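Local structure of type II restriction enzyme BsoBI (Geobacillus stearothermophilus, 1DC1) at residues V51-A56 / E109-L114; K158-R163 / F183-S188; I187-N192 / R318-I323. The protein cuts double-stranded DNA at the degenerate sequence 5'-CYCGRG-3', after the first C, as a homodimeric type II restriction endonuclease. One frame throughout, in Å; residues are numbered along the deposited sequence.

Contact 1 (V51-A56 / E109-L114)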
# COMPACT_ATOMS: atom_id res chain seq x y z
N VAL D 51 -14.22 -13.15 -27.85
CA VAL D 51 -14.46 -14.18 -28.85
C VAL D 51 -15.27 -15.30 -28.19
O VAL D 51 -16.26 -15.76 -28.75
CB VAL D 51 -13.12 -14.76 -29.38
CG1 VAL D 51 -13.39 -16.09 -30.09
CG2 VAL D 51 -12.42 -13.74 -30.30
N ALA D 52 -14.88 -15.72 -27.00
CA ALA D 52 -15.58 -16.79 -26.29
C ALA D 52 -16.98 -16.42 -25.86
O ALA D 52 -17.92 -17.17 -26.02
CB ALA D 52 -14.78 -17.20 -25.07
N ALA D 53 -17.11 -15.22 -25.31
CA ALA D 53 -18.38 -14.78 -24.82
C ALA D 53 -19.36 -14.47 -25.91
O ALA D 53 -20.58 -14.53 -25.68
CB ALA D 53 -18.20 -13.55 -23.96
N SER D 54 -18.85 -14.11 -27.08
CA SER D 54 -19.73 -13.72 -28.17
C SER D 54 -20.68 -14.80 -28.69
O SER D 54 -21.65 -14.47 -29.41
CB SER D 54 -18.91 -13.12 -29.29
OG SER D 54 -18.52 -11.80 -28.94
N VAL D 55 -20.44 -16.07 -28.34
CA VAL D 55 -21.38 -17.11 -28.75
C VAL D 55 -22.70 -17.02 -27.94
O VAL D 55 -23.72 -17.55 -28.39
CB VAL D 55 -20.77 -18.53 -28.72
CG1 VAL D 55 -19.34 -18.48 -29.24
CG2 VAL D 55 -20.84 -19.08 -27.35
N ALA D 56 -22.71 -16.33 -26.78
CA ALA D 56 -23.93 -16.16 -25.98
C ALA D 56 -24.75 -15.12 -26.71
O ALA D 56 -24.25 -14.06 -27.11
CB ALA D 56 -23.59 -15.67 -24.60
N GLU D 109 -25.61 -3.98 -26.20
CA GLU D 109 -24.18 -3.77 -25.93
C GLU D 109 -23.67 -4.60 -24.77
O GLU D 109 -22.65 -4.27 -24.17
CB GLU D 109 -23.93 -2.30 -25.62
CG GLU D 109 -24.64 -1.38 -26.56
CD GLU D 109 -24.28 -1.67 -28.00
OE1 GLU D 109 -23.07 -1.67 -28.28
OE2 GLU D 109 -25.19 -1.90 -28.82
N PHE D 110 -24.36 -5.68 -24.44
CA PHE D 110 -23.95 -6.52 -23.32
C PHE D 110 -22.55 -7.19 -23.39
O PHE D 110 -21.89 -7.37 -22.34
CB PHE D 110 -25.04 -7.58 -22.99
CG PHE D 110 -24.93 -8.91 -23.75
CD1 PHE D 110 -25.65 -9.12 -24.92
CD2 PHE D 110 -24.21 -9.97 -23.23
CE1 PHE D 110 -25.65 -10.36 -25.54
CE2 PHE D 110 -24.20 -11.21 -23.84
CZ PHE D 110 -24.93 -11.41 -25.00
N ILE D 111 -22.06 -7.55 -24.60
CA ILE D 111 -20.73 -8.18 -24.69
C ILE D 111 -19.68 -7.14 -24.33
O ILE D 111 -18.85 -7.39 -23.46
CB ILE D 111 -20.41 -8.78 -26.12
CG1 ILE D 111 -21.34 -9.98 -26.44
CG2 ILE D 111 -18.92 -9.23 -26.17
CD1 ILE D 111 -21.27 -11.14 -25.41
N ASP D 112 -19.72 -5.96 -24.94
CA ASP D 112 -18.71 -4.98 -24.57
C ASP D 112 -18.90 -4.54 -23.12
O ASP D 112 -17.92 -4.21 -22.47
CB ASP D 112 -18.71 -3.78 -25.50
CG ASP D 112 -17.91 -4.00 -26.78
OD1 ASP D 112 -17.24 -5.04 -26.98
OD2 ASP D 112 -17.97 -3.09 -27.60
N GLU D 113 -20.13 -4.52 -22.60
CA GLU D 113 -20.35 -4.18 -21.19
C GLU D 113 -19.47 -5.16 -20.36
O GLU D 113 -18.75 -4.76 -19.44
CB GLU D 113 -21.83 -4.33 -20.79
CG GLU D 113 -22.12 -3.90 -19.33
CD GLU D 113 -21.92 -2.39 -19.08
OE1 GLU D 113 -21.96 -1.62 -20.06
OE2 GLU D 113 -21.73 -1.95 -17.90
N LEU D 114 -19.54 -6.45 -20.69
CA LEU D 114 -18.76 -7.47 -19.99
C LEU D 114 -17.26 -7.27 -20.12
O LEU D 114 -16.51 -7.30 -19.12
CB LEU D 114 -19.10 -8.85 -20.55
CG LEU D 114 -18.29 -10.04 -20.03
CD1 LEU D 114 -18.26 -10.08 -18.48
CD2 LEU D 114 -18.92 -11.32 -20.61

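Contact 2 (K158-R163 / F183-S188)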
# COMPACT_ATOMS: atom_id res chain seq x y z
N LYS D 158 29.42 -18.01 -5.35
CA LYS D 158 28.49 -19.05 -5.76
C LYS D 158 27.14 -18.39 -5.68
O LYS D 158 26.98 -17.40 -4.95
CB LYS D 158 28.56 -20.22 -4.79
CG LYS D 158 29.98 -20.73 -4.61
CD LYS D 158 30.01 -21.89 -3.70
CE LYS D 158 29.94 -23.16 -4.47
NZ LYS D 158 31.32 -23.55 -4.79
N TRP D 159 26.19 -18.89 -6.46
CA TRP D 159 24.88 -18.31 -6.42
C TRP D 159 23.80 -19.36 -6.35
O TRP D 159 24.01 -20.52 -6.66
CB TRP D 159 24.69 -17.42 -7.61
CG TRP D 159 24.59 -18.17 -8.88
CD1 TRP D 159 25.58 -18.86 -9.51
CD2 TRP D 159 23.42 -18.25 -9.73
NE1 TRP D 159 25.11 -19.35 -10.72
CE2 TRP D 159 23.79 -18.99 -10.87
CE3 TRP D 159 22.10 -17.75 -9.64
CZ2 TRP D 159 22.89 -19.25 -11.91
CZ3 TRP D 159 21.22 -18.01 -10.66
CH2 TRP D 159 21.62 -18.75 -11.78
N LEU D 160 22.63 -18.92 -5.91
CA LEU D 160 21.47 -19.76 -5.73
C LEU D 160 20.37 -19.28 -6.69
O LEU D 160 19.99 -18.10 -6.70
CB LEU D 160 21.04 -19.73 -4.25
CG LEU D 160 20.16 -20.88 -3.73
CD1 LEU D 160 20.88 -22.24 -3.82
CD2 LEU D 160 19.78 -20.57 -2.31
N ASP D 161 19.91 -20.20 -7.50
CA ASP D 161 18.91 -19.91 -8.51
C ASP D 161 17.51 -19.87 -7.92
O ASP D 161 17.00 -20.90 -7.45
CB ASP D 161 19.00 -21.01 -9.58
CG ASP D 161 18.36 -20.60 -10.89
OD1 ASP D 161 17.31 -19.92 -10.86
OD2 ASP D 161 18.91 -20.97 -11.95
N SER D 162 16.89 -18.68 -7.93
CA SER D 162 15.53 -18.48 -7.39
C SER D 162 14.49 -19.44 -8.02
O SER D 162 13.47 -19.77 -7.39
CB SER D 162 15.10 -17.05 -7.60
OG SER D 162 15.02 -16.84 -9.00
N ARG D 163 14.75 -19.88 -9.25
CA ARG D 163 13.87 -20.82 -9.93
C ARG D 163 13.89 -22.22 -9.27
O ARG D 163 12.91 -22.99 -9.36
CB ARG D 163 14.27 -20.98 -11.40
CG ARG D 163 13.88 -19.85 -12.27
CD ARG D 163 15.11 -19.17 -12.67
NE ARG D 163 15.41 -19.34 -14.08
CZ ARG D 163 16.63 -19.58 -14.56
NH1 ARG D 163 17.67 -19.68 -13.75
NH2 ARG D 163 16.82 -19.65 -15.87
N PHE D 183 18.07 -13.89 -11.67
CA PHE D 183 17.63 -15.13 -11.04
C PHE D 183 18.32 -15.54 -9.78
O PHE D 183 18.25 -16.70 -9.40
CB PHE D 183 17.77 -16.26 -12.02
CG PHE D 183 16.86 -16.14 -13.18
CD1 PHE D 183 15.48 -16.13 -12.97
CD2 PHE D 183 17.38 -16.03 -14.46
CE1 PHE D 183 14.61 -16.02 -14.01
CE2 PHE D 183 16.53 -15.92 -15.52
CZ PHE D 183 15.12 -15.92 -15.30
N ALA D 184 18.99 -14.61 -9.14
CA ALA D 184 19.68 -14.94 -7.92
C ALA D 184 18.88 -14.65 -6.66
O ALA D 184 18.49 -13.50 -6.39
CB ALA D 184 21.04 -14.23 -7.87
N LYS D 185 18.67 -15.73 -5.90
CA LYS D 185 17.99 -15.76 -4.61
C LYS D 185 19.03 -15.49 -3.52
O LYS D 185 18.72 -14.98 -2.45
CB LYS D 185 17.33 -17.16 -4.45
CG LYS D 185 16.94 -17.63 -3.04
CD LYS D 185 15.99 -16.66 -2.36
CE LYS D 185 15.55 -17.15 -0.99
NZ LYS D 185 14.16 -16.66 -0.71
N GLY D 186 20.29 -15.80 -3.80
CA GLY D 186 21.35 -15.60 -2.83
C GLY D 186 22.72 -15.62 -3.51
O GLY D 186 22.85 -16.09 -4.64
N ILE D 187 23.73 -15.10 -2.82
CA ILE D 187 25.09 -15.03 -3.36
C ILE D 187 25.97 -15.37 -2.18
O ILE D 187 25.67 -14.98 -1.03
CB ILE D 187 25.44 -13.59 -3.84
CG1 ILE D 187 24.49 -13.20 -4.99
CG2 ILE D 187 26.95 -13.46 -4.19
CD1 ILE D 187 24.74 -13.94 -6.28
N SER D 188 27.04 -16.11 -2.44
CA SER D 188 27.93 -16.50 -1.37
C SER D 188 29.39 -16.30 -1.75
O SER D 188 29.78 -16.61 -2.85
CB SER D 188 27.65 -17.96 -1.05
OG SER D 188 28.38 -18.32 0.10

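Contact 3 (I187-N192 / R318-I323)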
# COMPACT_ATOMS: atom_id res chain seq x y z
N ILE D 187 23.73 -15.10 -2.82
CA ILE D 187 25.09 -15.03 -3.36
C ILE D 187 25.97 -15.37 -2.18
O ILE D 187 25.67 -14.98 -1.03
CB ILE D 187 25.44 -13.59 -3.84
CG1 ILE D 187 24.49 -13.20 -4.99
CG2 ILE D 187 26.95 -13.46 -4.19
CD1 ILE D 187 24.74 -13.94 -6.28
N SER D 188 27.04 -16.11 -2.44
CA SER D 188 27.93 -16.50 -1.37
C SER D 188 29.39 -16.30 -1.75
O SER D 188 29.78 -16.61 -2.85
CB SER D 188 27.65 -17.96 -1.05
OG SER D 188 28.38 -18.32 0.10
N TRP D 189 30.20 -15.79 -0.83
CA TRP D 189 31.63 -15.58 -1.10
C TRP D 189 32.49 -15.79 0.17
O TRP D 189 31.99 -16.09 1.28
CB TRP D 189 31.90 -14.16 -1.61
CG TRP D 189 31.53 -13.09 -0.59
CD1 TRP D 189 32.37 -12.45 0.32
CD2 TRP D 189 30.20 -12.52 -0.38
NE1 TRP D 189 31.63 -11.52 1.06
CE2 TRP D 189 30.32 -11.55 0.66
CE3 TRP D 189 28.94 -12.75 -0.97
CZ2 TRP D 189 29.19 -10.80 1.11
CZ3 TRP D 189 27.83 -12.00 -0.53
CH2 TRP D 189 27.96 -11.05 0.49
N THR D 190 33.80 -15.63 -0.01
CA THR D 190 34.76 -15.76 1.09
C THR D 190 35.68 -14.55 0.97
O THR D 190 36.23 -14.28 -0.09
CB THR D 190 35.60 -17.03 0.99
OG1 THR D 190 34.76 -18.17 1.07
CG2 THR D 190 36.60 -17.08 2.13
N ILE D 191 35.83 -13.83 2.07
CA ILE D 191 36.68 -12.65 2.10
C ILE D 191 37.53 -12.76 3.38
O ILE D 191 37.01 -12.98 4.46
CB ILE D 191 35.81 -11.34 2.12
CG1 ILE D 191 36.70 -10.14 2.40
CG2 ILE D 191 34.73 -11.42 3.19
CD1 ILE D 191 37.12 -9.42 1.14
N ASN D 192 38.85 -12.64 3.27
CA ASN D 192 39.73 -12.75 4.45
C ASN D 192 39.54 -14.06 5.22
O ASN D 192 39.68 -14.08 6.44
CB ASN D 192 39.47 -11.59 5.44
CG ASN D 192 39.93 -10.24 4.90
OD1 ASN D 192 41.02 -10.12 4.35
ND2 ASN D 192 39.09 -9.21 5.07
N ARG D 318 30.32 -2.60 -1.30
CA ARG D 318 31.72 -2.92 -1.02
C ARG D 318 31.86 -3.16 0.49
O ARG D 318 32.53 -4.09 0.93
CB ARG D 318 32.58 -1.78 -1.54
CG ARG D 318 33.96 -1.72 -0.99
CD ARG D 318 34.83 -0.76 -1.81
NE ARG D 318 36.23 -1.18 -1.76
CZ ARG D 318 37.25 -0.41 -1.38
NH1 ARG D 318 37.05 0.85 -1.00
NH2 ARG D 318 38.49 -0.91 -1.40
N TRP D 319 31.17 -2.35 1.29
CA TRP D 319 31.19 -2.52 2.72
C TRP D 319 30.56 -3.88 3.10
O TRP D 319 31.10 -4.60 3.97
CB TRP D 319 30.41 -1.38 3.36
CG TRP D 319 30.11 -1.61 4.82
CD1 TRP D 319 30.98 -1.51 5.87
CD2 TRP D 319 28.85 -1.99 5.38
NE1 TRP D 319 30.35 -1.80 7.05
CE2 TRP D 319 29.04 -2.09 6.78
CE3 TRP D 319 27.58 -2.25 4.84
CZ2 TRP D 319 28.00 -2.44 7.65
CZ3 TRP D 319 26.55 -2.60 5.70
CH2 TRP D 319 26.77 -2.69 7.09
N ILE D 320 29.43 -4.24 2.47
CA ILE D 320 28.75 -5.49 2.79
C ILE D 320 29.62 -6.70 2.56
O ILE D 320 29.65 -7.63 3.37
CB ILE D 320 27.45 -5.65 1.96
CG1 ILE D 320 26.30 -5.05 2.76
CG2 ILE D 320 27.13 -7.15 1.69
CD1 ILE D 320 25.04 -4.88 1.95
N ILE D 321 30.33 -6.68 1.44
CA ILE D 321 31.20 -7.77 1.04
C ILE D 321 32.37 -7.96 2.03
O ILE D 321 32.90 -9.07 2.19
CB ILE D 321 31.71 -7.51 -0.43
CG1 ILE D 321 30.62 -7.90 -1.44
CG2 ILE D 321 32.94 -8.30 -0.72
CD1 ILE D 321 30.58 -6.96 -2.54
N ASN D 322 32.74 -6.88 2.70
CA ASN D 322 33.86 -6.93 3.63
C ASN D 322 33.48 -7.09 5.08
O ASN D 322 34.36 -7.12 5.91
CB ASN D 322 34.73 -5.69 3.46
CG ASN D 322 35.61 -5.77 2.21
OD1 ASN D 322 36.59 -6.53 2.18
ND2 ASN D 322 35.27 -4.99 1.17
N ILE D 323 32.19 -7.19 5.37
CA ILE D 323 31.68 -7.38 6.74
C ILE D 323 32.19 -8.73 7.28
O ILE D 323 32.18 -8.85 8.51
CB ILE D 323 30.12 -7.42 6.77
CG1 ILE D 323 29.54 -6.06 6.42
CG2 ILE D 323 29.62 -7.89 8.14
CD1 ILE D 323 28.05 -6.10 6.41
OXT ILE D 323 32.58 -9.63 6.48

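Contact 1 (V51-A56 / E109-L114)
Ile111 points from the start of one helix at the C-terminal end of another and touches both Ala53 and Ser54. Its two branches divide the work. CG1 lies anti to the carbonyl carbon (chi1 -66°) and carries CD1 over to the backbone: Ile111 CD1 sits 3.5 Å from Ala53 O. The other branch goes to the serine, with Ile111 CG2 3.8 Å from Ser54 OG. That hydroxyl is bonded to Lys50 O, one turn back. One turn on from Ile111, Leu114 lays its CD2 4.1 Å from Ala53 CB. The methyl of Ala53 thus meets both Ile111 and Leu114. On the other flank the Phe110 ring reaches the last residue of 51-56. Phe110 CZ leads, and Ala56 O lies at the ring edge, near its plane, 3.5 Å from CZ. Ile111 CG1 rests over one face of the same ring, toward its rim. Ala53 O also accepts from Ala56 N at 3.0 Å, which closes a type I turn. Helices 88-103 and 69-75 pack on Leu114. This is mainly van der Waals packing in a largely helical part of the protein: the end of helix 21-53 against the first turn of helix 110-152, away from the annotated sites.

Contact 2 (K158-R163 / F183-S188)
Lys158 and Ser188 form an antiparallel hydrogen-bonded pair across strands 157-161 and 184-191, neighbours in the mixed sheet of this PD-(D/E)XK-clan nuclease. Backbone bonds carry the ladder. Lys158 N reaches Ser188 O at 2.9 Å and Ser188 N reaches Lys158 O at 2.8 Å. Near the corner at Lys185, Lys185 N bonds to Leu160 O at 2.8 Å. Beyond it Ser162 N bonds to Phe183 O, also at 2.8 Å.

Apolar contacts lie on the face of Trp159 and Ile187, where Ile187 CD1 is 3.7 Å from Trp159 CB. The indole extends along the sheet toward Phe183, whose carbonyl oxygen meets the ring at its edge, in plane. Helix 110-152 packs on Ile187 and Ala184.

Past the end of strand 157-161, at Arg163, charge and pi contacts take over. The Arg163 guanidinium lies flat on the Phe183 ring, centres 3.6 Å apart and planes at 11°, a cation-pi stack. A serine in place of Phe183 would probably leave the guanidinium without its flat support and freer to turn, though still tied to Asp161. Asp161 OD1 accepts twice: from Arg163 N in an Asx turn, and through its syn lone pair from Arg163 NH1, 2.9 Å away and in the guanidinium plane.

Contact 3 (I187-N192 / R318-I323)
Trp189 gives its indole N-H to the backbone of Ile321, with NE1 3.0 Å from Ile321 O. The bond is bent, 145° at the hydrogen. On the acceptor side it is well placed: NE1 lies in the carbonyl plane and on a lone pair. On the donor side the oxygen is tilted 24° from the ring plane. The ring also makes apolar contacts. Ile321 CG1 lies over one face of the indole, toward its rim, 4.1 Å from Trp189 CZ2. At the far end of the ring Trp189 CH2 meets Ile320 CG2 at 4.2 Å, the two side chains crossing at about a right angle.

Ile191, two residues on, approaches the same carbonyl. Its CG2 is 3.1 Å from Ile321 O, a short approach. Its other branch goes to the next residue, where Ile191 CD1 is 3.1 Å from Asn322 OD1. CG1 stands anti to the backbone N (chi1 170°), which turns it toward Asn322; the final turn to CD1 is not staggered.

The second shell holds these groups. Asn322 ND2 bonds back to Arg318 O at 2.9 Å and so fixes which way the amide oxygen faces. The strand is paired through Trp189 with Arg196 of strand 194-199. The side chain of Arg196 forms a salt bridge with the C-terminal carboxylate at Ile323 OXT. Ala149 and Leu150 of helix 110-152 pack on Ile321, and Ile278 of strand 276-281 packs on Ile320.

One polar bond thus joins the close of the chain to the C-terminal part of strand 184-191, beside the apolar packing of the indole on Ile320 and Ile321. The carbonyl of Ile321 sits at the C-terminal end of helix 310-321, and the indole N-H supplies it with a side-chain donor.

How the contacts relate
From the N terminus, contact 1 comes first. It closes a loop of 52 residues, about half of them helix, and joins the end of helix 21-53 to the start of helix 110-152. That long helix then runs toward the sheet and leads into strand 157-161. Contact 2 opens there and closes a short loop of 19 residues by pairing two neighbouring strands. Contact 3 begins where contact 2 ends, sharing Ile187 and Ser188. It spans 125 residues and ties the C-terminal end of helix 310-321 to strand 184-191 of the sheet. Contact 1 closes before the others open, and none lies within another. Contacts 2 and 3 have centres about 15 Å apart; those of contacts 1 and 3 are about 58 Å apart.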